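PDB 3NWP: 6-phosphogluconolactonase from Shewanella baltica, which probably hydrolyses 6-phosphogluconolactone to 6-phosphogluconate, the second step of the oxidative pentose phosphate pathway. Local coordinates for residues M2-T6 with R217-R223. Sequence-based numbering, arbitrary orientation.
Sequences MIKET and RAVLAQR
The N-terminal arm ahead of strand 8-11 docks on the short helix 217-220 and the loop after it through Ile3 and Glu5, with no direct hydrogen bond between the segments. Ile3 supplies the apolar anchor: CG1 lies anti to the carbonyl carbon (chi1 -61°), and the extended branch carries CD1 to 3.8 Å from Ala221 CB and 4.0 Å from Leu220 CB. The Arg217 methylenes flank the same methyl, while the Arg217 guanidinium hydrogen-bonds to the carbonyls of Ala205, Asp210 and Gln204. Ile3 CG2, the other branch, rests 3.6 Å from Leu220 O. Trimming Ile3 to an alanine removes both branches and is likely to open a gap against Ala221, Leu220 and the Arg217 methylenes. Strands 8-11 and 227-232 pair in parallel at one end of the mixed sheet, so the contact joins the segments leading into these neighbours; helix 196-206 adds Leu206 against Ile3. Water bridges the two backbones: one molecule donates to both Glu5 O (2.7 Å) and Leu220 O (2.8 Å). Another links backbone to side chain, accepting from Glu5 N and Arg223 NE. Glu5 OE1 lies over one face of the Arg223 guanidinium, offset toward its rim, 3.3 Å from Arg223 NH1, the two planes 32° apart: a salt bridge of charge alone, no N-H pointing at the oxygen. Glu5 OE2 accepts from a water that also donates to Arg223 O, and hydrogen-bonds to a glycerol probably from the crystallisation liquor.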
HETATM    1  N   MSE A   2      16.510   6.120  17.268  0.66 18.12           N
HETATM    2  CA  MSE A   2      16.202   4.870  16.580  0.66 19.07           C
HETATM    3  C   MSE A   2      14.782   4.428  16.980  0.66 17.97           C
HETATM    4  O   MSE A   2      14.223   4.875  17.979  0.66 19.48           O
HETATM    5  CB  MSE A   2      17.287   3.834  16.880  0.66 17.81           C
HETATM    6  CG  MSE A   2      17.263   3.318  18.282  0.66 17.24           C
HETATM    7 SE   MSE A   2      18.745   2.182  18.690  0.50 18.86          SE
HETATM    8  CE  MSE A   2      20.100   3.537  19.191  0.66 36.57           C
ATOM      9  N   ILE A   3      14.178   3.618  16.113  1.00 18.46           N
ATOM     10  CA  ILE A   3      12.851   3.060  16.279  1.00 16.70           C
ATOM     11  C   ILE A   3      12.930   1.717  16.978  1.00 18.60           C
ATOM     12  O   ILE A   3      13.535   0.757  16.455  1.00 19.59           O
ATOM     13  CB  ILE A   3      12.220   2.867  14.889  1.00 15.92           C
ATOM     14  CG1 ILE A   3      12.100   4.209  14.178  1.00 18.63           C
ATOM     15  CG2 ILE A   3      10.812   2.205  15.025  1.00 16.87           C
ATOM     16  CD1 ILE A   3      11.617   4.118  12.692  1.00 16.62           C
ATOM     17  N   LYS A   4      12.358   1.658  18.168  1.00 18.11           N
ATOM     18  CA  LYS A   4      12.574   0.494  19.045  1.00 17.64           C
ATOM     19  C   LYS A   4      11.405  -0.470  19.121  1.00 16.77           C
ATOM     20  O   LYS A   4      11.621  -1.638  19.452  1.00 18.03           O
ATOM     21  CB  LYS A   4      13.020   0.923  20.446  1.00 18.32           C
ATOM     22  CG  LYS A   4      14.363   1.659  20.520  1.00 20.50           C
ATOM     23  CD  LYS A   4      14.614   2.171  21.915  1.00 23.92           C
ATOM     24  CE  LYS A   4      15.996   2.853  21.953  1.00 26.39           C
ATOM     25  NZ  LYS A   4      16.333   3.171  23.358  1.00 31.69           N
ATOM     26  N   GLU A   5      10.190  -0.016  18.830  1.00 16.73           N
ATOM     27  CA  GLU A   5       9.026  -0.873  18.894  1.00 15.67           C
ATOM     28  C   GLU A   5       8.709  -1.402  17.504  1.00 16.70           C
ATOM     29  O   GLU A   5       8.566  -0.616  16.551  1.00 17.79           O
ATOM     30  CB  GLU A   5       7.829  -0.107  19.451  1.00 16.79           C
ATOM     31  CG  GLU A   5       6.651  -1.025  19.691  1.00 20.16           C
ATOM     32  CD  GLU A   5       5.431  -0.339  20.282  1.00 27.54           C
ATOM     33  OE1 GLU A   5       5.521   0.125  21.423  1.00 24.50           O
ATOM     34  OE2 GLU A   5       4.384  -0.254  19.574  1.00 28.90           O
ATOM     35  N   THR A   6       8.667  -2.731  17.380  1.00 14.20           N
ATOM     36  CA  THR A   6       8.475  -3.412  16.118  1.00 14.70           C
ATOM     37  C   THR A   6       7.595  -4.648  16.349  1.00 14.53           C
ATOM     38  O   THR A   6       7.591  -5.235  17.472  1.00 14.57           O
ATOM     39  CB  THR A   6       9.794  -3.857  15.403  1.00 15.96           C
ATOM     40  OG1 THR A   6      10.368  -4.985  16.086  1.00 17.43           O
ATOM     41  CG2 THR A   6      10.835  -2.721  15.244  1.00 15.98           C
ATOM     42  N   ARG A 217       9.820   5.256   7.472  1.00 15.27           N
ATOM     43  CA  ARG A 217       9.805   5.564   8.878  1.00 15.81           C
ATOM     44  C   ARG A 217       8.568   6.254   9.393  1.00 15.99           C
ATOM     45  O   ARG A 217       8.254   6.160  10.573  1.00 16.85           O
ATOM     46  CB  ARG A 217      11.071   6.415   9.232  1.00 16.17           C
ATOM     47  CG  ARG A 217      12.375   5.655   9.019  1.00 19.24           C
ATOM     48  CD  ARG A 217      13.585   6.589   9.000  1.00 17.99           C
ATOM     49  NE  ARG A 217      14.838   5.859   9.030  1.00 19.90           N
ATOM     50  CZ  ARG A 217      16.021   6.367   8.672  1.00 20.13           C
ATOM     51  NH1 ARG A 217      16.080   7.604   8.157  1.00 21.09           N
ATOM     52  NH2 ARG A 217      17.144   5.639   8.779  1.00 20.52           N
ATOM     53  N   ALA A 218       7.851   6.990   8.523  1.00 15.86           N
ATOM     54  CA  ALA A 218       6.611   7.615   8.954  1.00 16.21           C
ATOM     55  C   ALA A 218       5.559   6.607   9.397  1.00 16.89           C
ATOM     56  O   ALA A 218       4.757   6.886  10.282  1.00 18.69           O
ATOM     57  CB  ALA A 218       6.045   8.549   7.856  1.00 17.69           C
ATOM     58  N   VAL A 219       5.629   5.409   8.812  1.00 16.73           N
ATOM     59  CA  VAL A 219       4.797   4.269   9.188  1.00 15.14           C
ATOM     60  C   VAL A 219       5.393   3.487  10.376  1.00 15.15           C
ATOM     61  O   VAL A 219       4.693   3.184  11.334  1.00 16.39           O
ATOM     62  CB  VAL A 219       4.608   3.336   7.981  1.00 15.42           C
ATOM     63  CG1 VAL A 219       3.958   2.019   8.382  1.00 19.09           C
ATOM     64  CG2 VAL A 219       3.752   4.051   6.892  1.00 17.11           C
ATOM     65  N   LEU A 220       6.708   3.290  10.339  1.00 15.97           N
ATOM     66  CA  LEU A 220       7.371   2.460  11.391  1.00 16.20           C
ATOM     67  C   LEU A 220       7.496   3.141  12.723  1.00 18.65           C
ATOM     68  O   LEU A 220       7.500   2.455  13.749  1.00 18.55           O
ATOM     69  CB  LEU A 220       8.745   2.025  10.944  1.00 16.48           C
ATOM     70  CG  LEU A 220       8.815   1.191   9.651  1.00 16.87           C
ATOM     71  CD1 LEU A 220      10.237   0.787   9.258  1.00 20.02           C
ATOM     72  CD2 LEU A 220       7.867  -0.054   9.709  1.00 19.06           C
ATOM     73  N   ALA A 221       7.596   4.468  12.723  1.00 17.74           N
ATOM     74  CA  ALA A 221       7.917   5.199  13.951  1.00 19.41           C
ATOM     75  C   ALA A 221       6.701   5.514  14.778  1.00 22.07           C
ATOM     76  O   ALA A 221       6.826   5.777  15.992  1.00 28.66           O
ATOM     77  CB  ALA A 221       8.712   6.452  13.631  1.00 19.35           C
ATOM     78  N   GLN A 222       5.521   5.494  14.200  1.00 21.49           N
ATOM     79  CA  GLN A 222       4.281   5.843  14.886  1.00 21.15           C
ATOM     80  C   GLN A 222       3.711   4.642  15.666  1.00 23.49           C
ATOM     81  O   GLN A 222       4.042   3.498  15.352  1.00 22.17           O
ATOM     82  CB  GLN A 222       3.276   6.472  13.923  1.00 22.52           C
ATOM     83  CG  GLN A 222       2.842   5.584  12.755  1.00 20.50           C
ATOM     84  CD  GLN A 222       1.886   4.500  13.182  1.00 20.46           C
ATOM     85  OE1 GLN A 222       0.942   4.741  13.965  1.00 21.41           O
ATOM     86  NE2 GLN A 222       2.099   3.275  12.662  1.00 18.53           N
ATOM     87  N   ARG A 223       2.895   4.946  16.687  1.00 25.54           N
ATOM     88  CA  ARG A 223       2.364   3.978  17.636  1.00 28.93           C
ATOM     89  C   ARG A 223       0.886   3.787  17.683  1.00 29.51           C
ATOM     90  O   ARG A 223       0.414   2.983  18.491  1.00 36.82           O
ATOM     91  CB  ARG A 223       2.733   4.464  19.049  1.00 33.03           C
ATOM     92  CG  ARG A 223       4.201   4.664  19.180  1.00 37.12           C
ATOM     93  CD  ARG A 223       4.878   3.319  18.945  1.00 38.40           C
ATOM     94  NE  ARG A 223       6.244   3.396  19.400  1.00 46.34           N
ATOM     95  CZ  ARG A 223       6.591   3.462  20.678  1.00 43.82           C
ATOM     96  NH1 ARG A 223       5.667   3.399  21.648  1.00 57.14           N
ATOM     97  NH2 ARG A 223       7.862   3.565  20.996  1.00 41.36           N
TER
HETATM   98  O   HOH W   1       8.432  -0.169  13.903  1.00 11.70           O
HETATM   99  O   HOH W   2       6.910   2.125  16.476  1.00 19.07           O
HETATM  100  O   HOH W   3       9.058   2.698  18.049  1.00 21.69           O
HETATM  101  O   HOH W   4       1.904   0.694  20.121  1.00 37.98           O